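Long-range contacts in 2-dehydro-3-deoxy-d-gluconate/2-dehydro-3-deoxy-phosphogluconate aldolase (Picrophilus torridus, PDB 4UXD), which belongs to the dihydrodipicolinate synthetase family of aldolases, built on a (beta/alpha)8 barrel, and forms a tetramer of identical subunits: residues Ile42-Lys52 with Asp81-Ser90; Asp209-Glu217 with Tyr241-Glu252. All coordinates share one frame; numbering follows the deposited sequence.

Contact 1. Residues Ile42-Lys52 with Asp81-Ser90; sequences IDYNATNILIK and DFLKFVRENS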
loop_
_atom_site.group_PDB
_atom_site.type_symbol
_atom_site.label_atom_id
_atom_site.label_comp_id
_atom_site.label_asym_id
_atom_site.label_seq_id
_atom_site.Cartn_x
_atom_site.Cartn_y
_atom_site.Cartn_z
ATOM N N ILE A 42 -32.472 -12.774 6.846
ATOM C CA ILE A 42 -32.059 -13.438 8.068
ATOM C C ILE A 42 -32.972 -14.622 8.391
ATOM O O ILE A 42 -34.193 -14.483 8.500
ATOM C CB ILE A 42 -32.026 -12.470 9.253
ATOM C CG1 ILE A 42 -31.065 -11.327 8.949
ATOM C CG2 ILE A 42 -31.599 -13.209 10.537
ATOM C CD1 ILE A 42 -30.863 -10.342 10.083
ATOM N N ASP A 43 -32.338 -15.783 8.531
ATOM C CA ASP A 43 -32.993 -17.032 8.881
ATOM C C ASP A 43 -32.934 -17.224 10.393
ATOM O O ASP A 43 -31.937 -17.708 10.928
ATOM C CB ASP A 43 -32.318 -18.196 8.140
ATOM C CG ASP A 43 -32.910 -19.554 8.492
ATOM O OD1 ASP A 43 -33.887 -19.616 9.260
ATOM O OD2 ASP A 43 -32.390 -20.565 7.984
ATOM N N TYR A 44 -34.013 -16.849 11.075
ATOM C CA TYR A 44 -34.016 -16.801 12.534
ATOM C C TYR A 44 -34.065 -18.183 13.161
ATOM O O TYR A 44 -33.653 -18.372 14.297
ATOM C CB TYR A 44 -35.183 -15.937 13.026
ATOM C CG TYR A 44 -34.887 -14.461 12.870
ATOM C CD1 TYR A 44 -34.040 -13.817 13.752
ATOM C CD2 TYR A 44 -35.420 -13.728 11.823
ATOM C CE1 TYR A 44 -33.752 -12.480 13.611
ATOM C CE2 TYR A 44 -35.130 -12.395 11.669
ATOM C CZ TYR A 44 -34.295 -11.773 12.573
ATOM O OH TYR A 44 -33.997 -10.434 12.451
ATOM N N ASN A 45 -34.534 -19.163 12.409
ATOM C CA ASN A 45 -34.450 -20.533 12.878
ATOM C C ASN A 45 -32.994 -21.026 12.910
ATOM O O ASN A 45 -32.558 -21.642 13.893
ATOM C CB ASN A 45 -35.303 -21.449 12.006
ATOM C CG ASN A 45 -35.563 -22.786 12.661
ATOM O OD1 ASN A 45 -35.796 -22.866 13.871
ATOM N ND2 ASN A 45 -35.496 -23.846 11.873
ATOM N N ALA A 46 -32.239 -20.760 11.844
ATOM C CA ALA A 46 -30.812 -21.120 11.825
ATOM C C ALA A 46 -30.022 -20.335 12.882
ATOM O O ALA A 46 -29.124 -20.882 13.520
ATOM C CB ALA A 46 -30.218 -20.894 10.453
ATOM N N THR A 47 -30.374 -19.066 13.079
ATOM C CA THR A 47 -29.752 -18.257 14.121
ATOM C C THR A 47 -29.893 -18.946 15.479
ATOM O O THR A 47 -29.024 -18.828 16.339
ATOM C CB THR A 47 -30.377 -16.847 14.186
ATOM O OG1 THR A 47 -30.252 -16.215 12.915
ATOM C CG2 THR A 47 -29.705 -15.978 15.240
ATOM N N ASN A 48 -30.997 -19.660 15.668
ATOM C CA ASN A 48 -31.224 -20.401 16.905
ATOM C C ASN A 48 -30.339 -21.647 16.943
ATOM O O ASN A 48 -29.739 -21.976 17.962
ATOM C CB ASN A 48 -32.700 -20.784 17.038
ATOM C CG ASN A 48 -33.094 -21.078 18.471
ATOM O OD1 ASN A 48 -33.051 -22.225 18.915
ATOM N ND2 ASN A 48 -33.479 -20.039 19.206
ATOM N N ILE A 49 -30.254 -22.331 15.814
ATOM C CA ILE A 49 -29.404 -23.500 15.703
ATOM C C ILE A 49 -27.990 -23.126 16.091
ATOM O O ILE A 49 -27.305 -23.891 16.758
ATOM C CB ILE A 49 -29.451 -24.072 14.280
ATOM C CG1 ILE A 49 -30.787 -24.804 14.095
ATOM C CG2 ILE A 49 -28.283 -25.018 14.024
ATOM C CD1 ILE A 49 -31.211 -25.016 12.652
ATOM N N LEU A 50 -27.594 -21.916 15.699
ATOM C CA LEU A 50 -26.258 -21.391 15.946
ATOM C C LEU A 50 -26.039 -21.028 17.412
ATOM O O LEU A 50 -25.005 -21.371 18.007
ATOM C CB LEU A 50 -26.012 -20.159 15.068
ATOM C CG LEU A 50 -24.712 -19.392 15.351
ATOM C CD1 LEU A 50 -23.514 -20.319 15.240
ATOM C CD2 LEU A 50 -24.560 -18.200 14.413
ATOM N N ILE A 51 -26.996 -20.298 17.972
ATOM C CA ILE A 51 -26.975 -19.944 19.385
ATOM C C ILE A 51 -26.866 -21.186 20.265
ATOM O O ILE A 51 -26.207 -21.164 21.296
ATOM C CB ILE A 51 -28.244 -19.161 19.778
ATOM C CG1 ILE A 51 -28.210 -17.767 19.163
ATOM C CG2 ILE A 51 -28.374 -19.033 21.292
ATOM C CD1 ILE A 51 -29.545 -17.101 19.099
ATOM N N LYS A 52 -27.523 -22.270 19.864
ATOM C CA LYS A 52 -27.526 -23.479 20.678
ATOM C C LYS A 52 -26.218 -24.248 20.505
ATOM O O LYS A 52 -25.777 -24.948 21.426
ATOM C CB LYS A 52 -28.729 -24.364 20.333
ATOM C CG LYS A 52 -30.087 -23.770 20.736
ATOM C CD LYS A 52 -30.151 -23.387 22.211
ATOM C CE LYS A 52 -31.594 -23.334 22.726
ATOM N NZ LYS A 52 -32.439 -22.273 22.100
ATOM N N ASP A 81 -33.606 -5.823 14.817
ATOM C CA ASP A 81 -34.393 -7.036 14.967
ATOM C C ASP A 81 -33.496 -8.205 15.361
ATOM O O ASP A 81 -33.842 -8.973 16.256
ATOM C CB ASP A 81 -35.171 -7.342 13.682
ATOM C CG ASP A 81 -36.359 -6.395 13.475
ATOM O OD1 ASP A 81 -36.823 -5.758 14.462
ATOM O OD2 ASP A 81 -36.826 -6.291 12.320
ATOM N N PHE A 82 -32.324 -8.314 14.737
ATOM C CA PHE A 82 -31.420 -9.439 15.019
ATOM C C PHE A 82 -30.847 -9.386 16.447
ATOM O O PHE A 82 -30.760 -10.405 17.128
ATOM C CB PHE A 82 -30.298 -9.457 13.997
ATOM C CG PHE A 82 -29.433 -10.676 14.047
ATOM C CD1 PHE A 82 -29.853 -11.869 13.477
ATOM C CD2 PHE A 82 -28.174 -10.619 14.618
ATOM C CE1 PHE A 82 -29.042 -12.988 13.498
ATOM C CE2 PHE A 82 -27.355 -11.737 14.637
ATOM C CZ PHE A 82 -27.789 -12.921 14.076
ATOM N N LEU A 83 -30.456 -8.200 16.899
ATOM C CA LEU A 83 -29.978 -8.041 18.269
ATOM C C LEU A 83 -31.075 -8.467 19.256
ATOM O O LEU A 83 -30.798 -9.056 20.298
ATOM C CB LEU A 83 -29.555 -6.595 18.536
ATOM C CG LEU A 83 -28.416 -6.016 17.694
ATOM C CD1 LEU A 83 -28.025 -4.643 18.217
ATOM C CD2 LEU A 83 -27.198 -6.931 17.662
ATOM N N LYS A 84 -32.327 -8.173 18.919
ATOM C CA LYS A 84 -33.429 -8.567 19.769
ATOM C C LYS A 84 -33.543 -10.092 19.825
ATOM O O LYS A 84 -33.659 -10.676 20.898
ATOM C CB LYS A 84 -34.736 -7.946 19.274
ATOM C CG LYS A 84 -35.720 -7.601 20.389
ATOM C CD LYS A 84 -36.983 -6.965 19.851
ATOM C CE LYS A 84 -37.864 -7.996 19.151
ATOM N NZ LYS A 84 -39.182 -7.443 18.722
ATOM N N PHE A 85 -33.493 -10.740 18.672
ATOM C CA PHE A 85 -33.659 -12.180 18.631
ATOM C C PHE A 85 -32.597 -12.830 19.489
ATOM O O PHE A 85 -32.900 -13.616 20.385
ATOM C CB PHE A 85 -33.587 -12.704 17.199
ATOM C CG PHE A 85 -33.767 -14.198 17.085
ATOM C CD1 PHE A 85 -35.038 -14.765 17.097
ATOM C CD2 PHE A 85 -32.670 -15.037 16.948
ATOM C CE1 PHE A 85 -35.208 -16.150 16.984
ATOM C CE2 PHE A 85 -32.837 -16.422 16.827
ATOM C CZ PHE A 85 -34.111 -16.969 16.855
ATOM N N VAL A 86 -31.350 -12.457 19.240
ATOM C CA VAL A 86 -30.227 -13.043 19.948
ATOM C C VAL A 86 -30.342 -12.798 21.449
ATOM O O VAL A 86 -30.067 -13.695 22.243
ATOM C CB VAL A 86 -28.906 -12.480 19.404
ATOM C CG1 VAL A 86 -27.725 -12.925 20.246
ATOM C CG2 VAL A 86 -28.745 -12.905 17.948
ATOM N N ARG A 87 -30.747 -11.588 21.829
ATOM C CA ARG A 87 -30.914 -11.257 23.241
ATOM C C ARG A 87 -32.048 -12.062 23.849
ATOM O O ARG A 87 -32.025 -12.349 25.038
ATOM C CB ARG A 87 -31.172 -9.752 23.440
ATOM C CG ARG A 87 -31.678 -9.342 24.844
ATOM C CD ARG A 87 -30.632 -9.436 25.975
ATOM N NE ARG A 87 -30.059 -10.772 26.157
ATOM C CZ ARG A 87 -28.936 -11.022 26.827
ATOM N NH1 ARG A 87 -28.254 -10.038 27.405
ATOM N NH2 ARG A 87 -28.483 -12.260 26.912
ATOM N N GLU A 88 -33.029 -12.430 23.028
ATOM C CA GLU A 88 -34.216 -13.101 23.532
ATOM C C GLU A 88 -34.129 -14.622 23.491
ATOM O O GLU A 88 -35.030 -15.310 23.984
ATOM C CB GLU A 88 -35.442 -12.655 22.744
ATOM C CG GLU A 88 -36.034 -11.355 23.217
ATOM C CD GLU A 88 -37.227 -10.943 22.386
ATOM O OE1 GLU A 88 -37.587 -11.692 21.446
ATOM O OE2 GLU A 88 -37.801 -9.873 22.675
ATOM N N ASN A 89 -33.058 -15.153 22.918
ATOM C CA ASN A 89 -32.949 -16.598 22.779
ATOM C C ASN A 89 -31.656 -17.144 23.337
ATOM O O ASN A 89 -31.252 -18.266 23.038
ATOM C CB ASN A 89 -33.126 -16.975 21.321
ATOM C CG ASN A 89 -34.565 -16.804 20.870
ATOM O OD1 ASN A 89 -35.414 -17.641 21.160
ATOM N ND2 ASN A 89 -34.849 -15.702 20.191
ATOM N N SER A 90 -31.040 -16.349 24.197
ATOM C CA SER A 90 -29.844 -16.760 24.907
ATOM C C SER A 90 -29.644 -15.883 26.129
ATOM O O SER A 90 -29.933 -14.691 26.090
ATOM C CB SER A 90 -28.612 -16.672 24.002
ATOM O OG SER A 90 -27.422 -16.851 24.756
HETATM O O HOH W 1 -34.675 -20.840 21.826
#

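Contact 2. Residues Asp209-Glu217 with Tyr241-Glu252; sequences DDLLFTSLE and YKNNREMALKIE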
loop_
_atom_site.group_PDB
_atom_site.type_symbol
_atom_site.label_atom_id
_atom_site.label_comp_id
_atom_site.label_asym_id
_atom_site.label_seq_id
_atom_site.Cartn_x
_atom_site.Cartn_y
_atom_site.Cartn_z
ATOM N N ASP A 209 -7.901 -15.899 15.060
ATOM C CA ASP A 209 -7.901 -17.197 15.725
ATOM C C ASP A 209 -6.526 -17.861 15.774
ATOM O O ASP A 209 -6.173 -18.504 16.763
ATOM C CB ASP A 209 -8.882 -18.136 15.021
ATOM C CG ASP A 209 -10.259 -17.516 14.825
ATOM O OD1 ASP A 209 -10.362 -16.278 14.666
ATOM O OD2 ASP A 209 -11.243 -18.280 14.828
ATOM N N ASP A 210 -5.744 -17.723 14.714
ATOM C CA ASP A 210 -4.446 -18.391 14.704
ATOM C C ASP A 210 -3.433 -17.709 15.628
ATOM O O ASP A 210 -2.405 -18.294 15.966
ATOM C CB ASP A 210 -3.896 -18.493 13.277
ATOM C CG ASP A 210 -4.026 -17.214 12.495
ATOM O OD1 ASP A 210 -4.902 -16.376 12.817
ATOM O OD2 ASP A 210 -3.243 -17.066 11.528
ATOM N N LEU A 211 -3.743 -16.494 16.069
ATOM C CA LEU A 211 -2.833 -15.720 16.890
ATOM C C LEU A 211 -3.167 -15.780 18.386
ATOM O O LEU A 211 -2.454 -15.193 19.222
ATOM C CB LEU A 211 -2.824 -14.267 16.429
ATOM C CG LEU A 211 -2.433 -13.967 14.982
ATOM C CD1 LEU A 211 -2.136 -12.478 14.875
ATOM C CD2 LEU A 211 -1.251 -14.772 14.495
ATOM N N LEU A 212 -4.229 -16.500 18.724
ATOM C CA LEU A 212 -4.713 -16.560 20.102
ATOM C C LEU A 212 -3.642 -17.030 21.087
ATOM O O LEU A 212 -3.476 -16.445 22.156
ATOM C CB LEU A 212 -5.935 -17.482 20.196
ATOM C CG LEU A 212 -6.598 -17.579 21.574
ATOM C CD1 LEU A 212 -6.960 -16.189 22.141
ATOM C CD2 LEU A 212 -7.844 -18.451 21.494
ATOM N N PHE A 213 -2.906 -18.079 20.732
ATOM C CA PHE A 213 -1.929 -18.621 21.667
ATOM C C PHE A 213 -0.822 -17.600 21.955
ATOM O O PHE A 213 -0.526 -17.316 23.112
ATOM C CB PHE A 213 -1.333 -19.925 21.147
ATOM C CG PHE A 213 -0.380 -20.564 22.107
ATOM C CD1 PHE A 213 -0.850 -21.285 23.195
ATOM C CD2 PHE A 213 0.987 -20.434 21.934
ATOM C CE1 PHE A 213 0.031 -21.871 24.090
ATOM C CE2 PHE A 213 1.865 -21.018 22.821
ATOM C CZ PHE A 213 1.389 -21.734 23.904
ATOM N N THR A 214 -0.233 -17.032 20.907
ATOM C CA THR A 214 0.723 -15.939 21.072
ATOM C C THR A 214 0.124 -14.804 21.920
ATOM O O THR A 214 0.792 -14.258 22.798
ATOM C CB THR A 214 1.182 -15.385 19.691
ATOM O OG1 THR A 214 1.874 -16.409 18.967
ATOM C CG2 THR A 214 2.101 -14.155 19.839
ATOM N N SER A 215 -1.142 -14.467 21.672
ATOM C CA SER A 215 -1.769 -13.340 22.351
ATOM C C SER A 215 -1.973 -13.628 23.836
ATOM O O SER A 215 -1.787 -12.745 24.679
ATOM C CB SER A 215 -3.108 -12.990 21.703
ATOM O OG SER A 215 -2.955 -12.684 20.335
ATOM N N LEU A 216 -2.357 -14.854 24.163
ATOM C CA LEU A 216 -2.480 -15.230 25.565
ATOM C C LEU A 216 -1.093 -15.163 26.221
ATOM O O LEU A 216 -0.945 -14.649 27.331
ATOM C CB LEU A 216 -3.091 -16.634 25.729
ATOM C CG LEU A 216 -4.520 -16.893 25.240
ATOM C CD1 LEU A 216 -5.029 -18.256 25.735
ATOM C CD2 LEU A 216 -5.490 -15.780 25.636
ATOM N N GLU A 217 -0.072 -15.660 25.528
ATOM C CA GLU A 217 1.286 -15.653 26.089
ATOM C C GLU A 217 1.710 -14.247 26.477
ATOM O O GLU A 217 2.447 -14.064 27.429
ATOM C CB GLU A 217 2.292 -16.221 25.100
ATOM C CG GLU A 217 2.402 -17.720 25.072
ATOM C CD GLU A 217 3.507 -18.166 24.127
ATOM O OE1 GLU A 217 4.073 -17.292 23.429
ATOM O OE2 GLU A 217 3.829 -19.374 24.095
ATOM N N TYR A 241 -5.034 -24.061 27.924
ATOM C CA TYR A 241 -3.895 -23.160 28.140
ATOM C C TYR A 241 -3.520 -22.997 29.617
ATOM O O TYR A 241 -2.358 -22.758 29.948
ATOM C CB TYR A 241 -4.209 -21.784 27.528
ATOM C CG TYR A 241 -3.103 -20.759 27.683
ATOM C CD1 TYR A 241 -1.971 -20.805 26.881
ATOM C CD2 TYR A 241 -3.196 -19.743 28.619
ATOM C CE1 TYR A 241 -0.961 -19.877 27.017
ATOM C CE2 TYR A 241 -2.184 -18.809 28.764
ATOM C CZ TYR A 241 -1.070 -18.878 27.957
ATOM O OH TYR A 241 -0.058 -17.944 28.089
ATOM N N LYS A 242 -4.514 -23.143 30.492
ATOM C CA LYS A 242 -4.352 -22.913 31.927
ATOM C C LYS A 242 -3.302 -23.820 32.557
ATOM O O LYS A 242 -2.317 -23.345 33.122
ATOM C CB LYS A 242 -5.692 -23.116 32.645
ATOM C CG LYS A 242 -6.876 -22.388 32.005
ATOM C CD LYS A 242 -6.530 -20.949 31.668
ATOM C CE LYS A 242 -7.706 -20.217 31.059
ATOM N NZ LYS A 242 -7.225 -19.060 30.257
ATOM N N ASN A 243 -3.522 -25.125 32.445
ATOM C CA ASN A 243 -2.666 -26.119 33.083
ATOM C C ASN A 243 -1.686 -26.769 32.107
ATOM O O ASN A 243 -0.597 -27.180 32.510
ATOM C CB ASN A 243 -3.528 -27.192 33.768
ATOM C CG ASN A 243 -4.712 -27.640 32.913
ATOM O OD1 ASN A 243 -4.570 -27.903 31.713
ATOM N ND2 ASN A 243 -5.894 -27.718 33.531
ATOM N N ASN A 244 -2.063 -26.851 30.831
ATOM C CA ASN A 244 -1.213 -27.473 29.818
ATOM C C ASN A 244 -0.928 -26.531 28.649
ATOM O O ASN A 244 -1.672 -26.482 27.671
ATOM C CB ASN A 244 -1.855 -28.767 29.310
ATOM C CG ASN A 244 -0.866 -29.660 28.581
ATOM O OD1 ASN A 244 0.245 -29.240 28.254
ATOM N ND2 ASN A 244 -1.271 -30.900 28.311
ATOM N N ARG A 245 0.172 -25.800 28.764
ATOM C CA ARG A 245 0.542 -24.770 27.807
ATOM C C ARG A 245 0.851 -25.347 26.427
ATOM O O ARG A 245 0.264 -24.931 25.424
ATOM C CB ARG A 245 1.751 -24.004 28.328
ATOM C CG ARG A 245 1.977 -22.654 27.704
ATOM C CD ARG A 245 3.379 -22.160 28.046
ATOM N NE ARG A 245 4.426 -22.995 27.446
ATOM C CZ ARG A 245 5.549 -23.387 28.057
ATOM N NH1 ARG A 245 5.817 -23.038 29.315
ATOM N NH2 ARG A 245 6.424 -24.141 27.399
ATOM N N GLU A 246 1.775 -26.302 26.378
ATOM C CA GLU A 246 2.141 -26.953 25.123
ATOM C C GLU A 246 0.914 -27.564 24.425
ATOM O O GLU A 246 0.862 -27.611 23.195
ATOM C CB GLU A 246 3.194 -28.040 25.370
ATOM C CG GLU A 246 2.652 -29.225 26.176
ATOM C CD GLU A 246 3.618 -30.391 26.262
ATOM O OE1 GLU A 246 4.546 -30.471 25.429
ATOM O OE2 GLU A 246 3.444 -31.238 27.167
ATOM N N MET A 247 -0.062 -28.033 25.208
ATOM C CA MET A 247 -1.274 -28.660 24.655
ATOM C C MET A 247 -2.154 -27.658 23.916
ATOM O O MET A 247 -2.633 -27.935 22.815
ATOM C CB MET A 247 -2.086 -29.330 25.765
ATOM C CG MET A 247 -3.535 -29.684 25.409
ATOM S SD MET A 247 -3.772 -30.757 23.961
ATOM C CE MET A 247 -5.450 -31.337 24.283
ATOM N N ALA A 248 -2.381 -26.505 24.535
ATOM C CA ALA A 248 -3.064 -25.410 23.862
ATOM C C ALA A 248 -2.384 -25.106 22.528
ATOM O O ALA A 248 -3.048 -24.997 21.498
ATOM C CB ALA A 248 -3.085 -24.170 24.744
ATOM N N LEU A 249 -1.061 -24.984 22.555
ATOM C CA LEU A 249 -0.287 -24.692 21.354
ATOM C C LEU A 249 -0.493 -25.739 20.264
ATOM O O LEU A 249 -0.505 -25.410 19.075
ATOM C CB LEU A 249 1.205 -24.590 21.690
ATOM C CG LEU A 249 2.157 -24.404 20.506
ATOM C CD1 LEU A 249 1.814 -23.175 19.688
ATOM C CD2 LEU A 249 3.587 -24.342 20.986
ATOM N N LYS A 250 -0.643 -26.996 20.671
ATOM C CA LYS A 250 -0.811 -28.089 19.725
ATOM C C LYS A 250 -2.160 -27.953 19.024
ATOM O O LYS A 250 -2.263 -28.132 17.806
ATOM C CB LYS A 250 -0.700 -29.442 20.427
ATOM C CG LYS A 250 -0.781 -30.632 19.485
ATOM C CD LYS A 250 -0.675 -31.960 20.219
ATOM C CE LYS A 250 -1.794 -32.155 21.249
ATOM N NZ LYS A 250 -3.169 -32.096 20.658
ATOM N N ILE A 251 -3.185 -27.634 19.814
ATOM C CA ILE A 251 -4.523 -27.370 19.296
ATOM C C ILE A 251 -4.457 -26.241 18.269
ATOM O O ILE A 251 -5.016 -26.337 17.175
ATOM C CB ILE A 251 -5.520 -27.002 20.442
ATOM C CG1 ILE A 251 -5.760 -28.209 21.354
ATOM C CG2 ILE A 251 -6.862 -26.524 19.882
ATOM C CD1 ILE A 251 -6.487 -27.877 22.665
ATOM N N GLU A 252 -3.760 -25.173 18.621
ATOM C CA GLU A 252 -3.613 -24.032 17.729
ATOM C C GLU A 252 -2.978 -24.438 16.397
ATOM O O GLU A 252 -3.407 -23.985 15.335
ATOM C CB GLU A 252 -2.765 -22.945 18.400
ATOM C CG GLU A 252 -2.568 -21.666 17.578
ATOM C CD GLU A 252 -3.775 -20.733 17.613
ATOM O OE1 GLU A 252 -4.724 -20.956 16.833
ATOM O OE2 GLU A 252 -3.764 -19.770 18.414
#

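Contact 1. Residues Ile42-Lys52 with Asp81-Ser90
Asp81 and Phe82 meet Tyr44, and Ile42 just before the helix, where two neighbouring outer helices of a (beta/alpha)8 barrel pack together; segments 44-52 and 81-88 cross at -44°, their axes 10.7 Å apart at closest approach. The Tyr44 hydroxyl lies beside Asp81 CB. The Phe82 ring takes Ile42 CG2 against its CD1 at 3.7 Å, while Thr47 OG1 reaches the ring edge near its plane; that hydroxyl donates to Asp43 O, which also accepts from Thr47 N. Phe85 is the central knob, set among Tyr44, Thr47, Asn48 and Ile51. Its CG stands anti to the backbone N (chi1 -179°), which carries the ring across to helix 44-56. Tyr44 turns its edge onto one face of this ring in a T-shaped pair, with centroids 5.0 Å apart, and Tyr44 CB adds a CH-pi contact over the same ring. Val86 fits more loosely against Thr47 CG2 and Ile51 CD1. Asn89 ND2 lies over the opposite face of Phe85 and donates to Phe85 O at 2.9 Å, which fixes the amide. A water accepts from Asn48 ND2 and donates weakly to Asn89 OD1, bridging two amides whose planes are nearly perpendicular. The Ser90 hydroxyl bonds to Glu55. Ser90 CB closes the contact, resting 3.6 Å from Ile51 CG2.

Contact 2. Residues Asp209-Glu217 with Tyr241-Glu252
Phe213 is the apolar centre, its ring a knob among Arg245, Ala248, Leu249 and Glu252; the segment 245-252 of helix 245-264 runs at 150° to helix 212-217, roughly antiparallel. Leu249 CB sits over one face in a CH-pi contact, 3.8 Å from the ring centroid, and Leu249 CD1 extends the cover to Phe213 CD2. Beyond the ring, Phe213 CE1 approaches the edge of Tyr241, close to that ring's plane and 3.6 Å from Tyr241 CD1; the two planes are nearly perpendicular. Leu216 slides along Tyr241 in the opposite direction and puts CD1 over its face, 3.9 Å from the ring centroid. Further out, the Tyr241 hydroxyl lies against Glu217 CA.

At the other end Glu252, bent at chi2 (79°), curls its carboxylate back to the start of helix 212-217. OE2 accepts from Phe213 N at 3.0 Å, nearly in line with its own C-O bond. OE1 lies 2.8 Å from Asp209 O, two acceptors with no hydrogen bond between them; this crowding could raise the pKa of the buried acid, while the helix start would act against it. The neighbouring Asp210 forms a salt bridge with Arg189 of a second subunit, and Thr214 packs on Thr214 of that subunit. The contact thus seats an outer barrel helix on the helical C-terminal extension that follows the (beta/alpha)8 barrel in this aldolase family.

The two contacts come in series along the chain, contact 1 closing before contact 2 opens, with centres 30 Å apart and nearest atoms about 12 Å apart. Three of their four helices surround one parallel barrel: helices 44-56 and 76-88 follow strands 27-31 and 61-63, and helix 212-217 follows strand 203-206. Strand 222-224 lies between 203-206 and 27-31, bringing the late and early parts of the barrel side by side. Contact 1 joins two barrel helices to each other and touches no other subunit of the assembly. Contact 2 joins a barrel helix to the exception, helix 245-264, and borders a second subunit, so this part of the C-terminal region lies at a subunit interface of the tetramer.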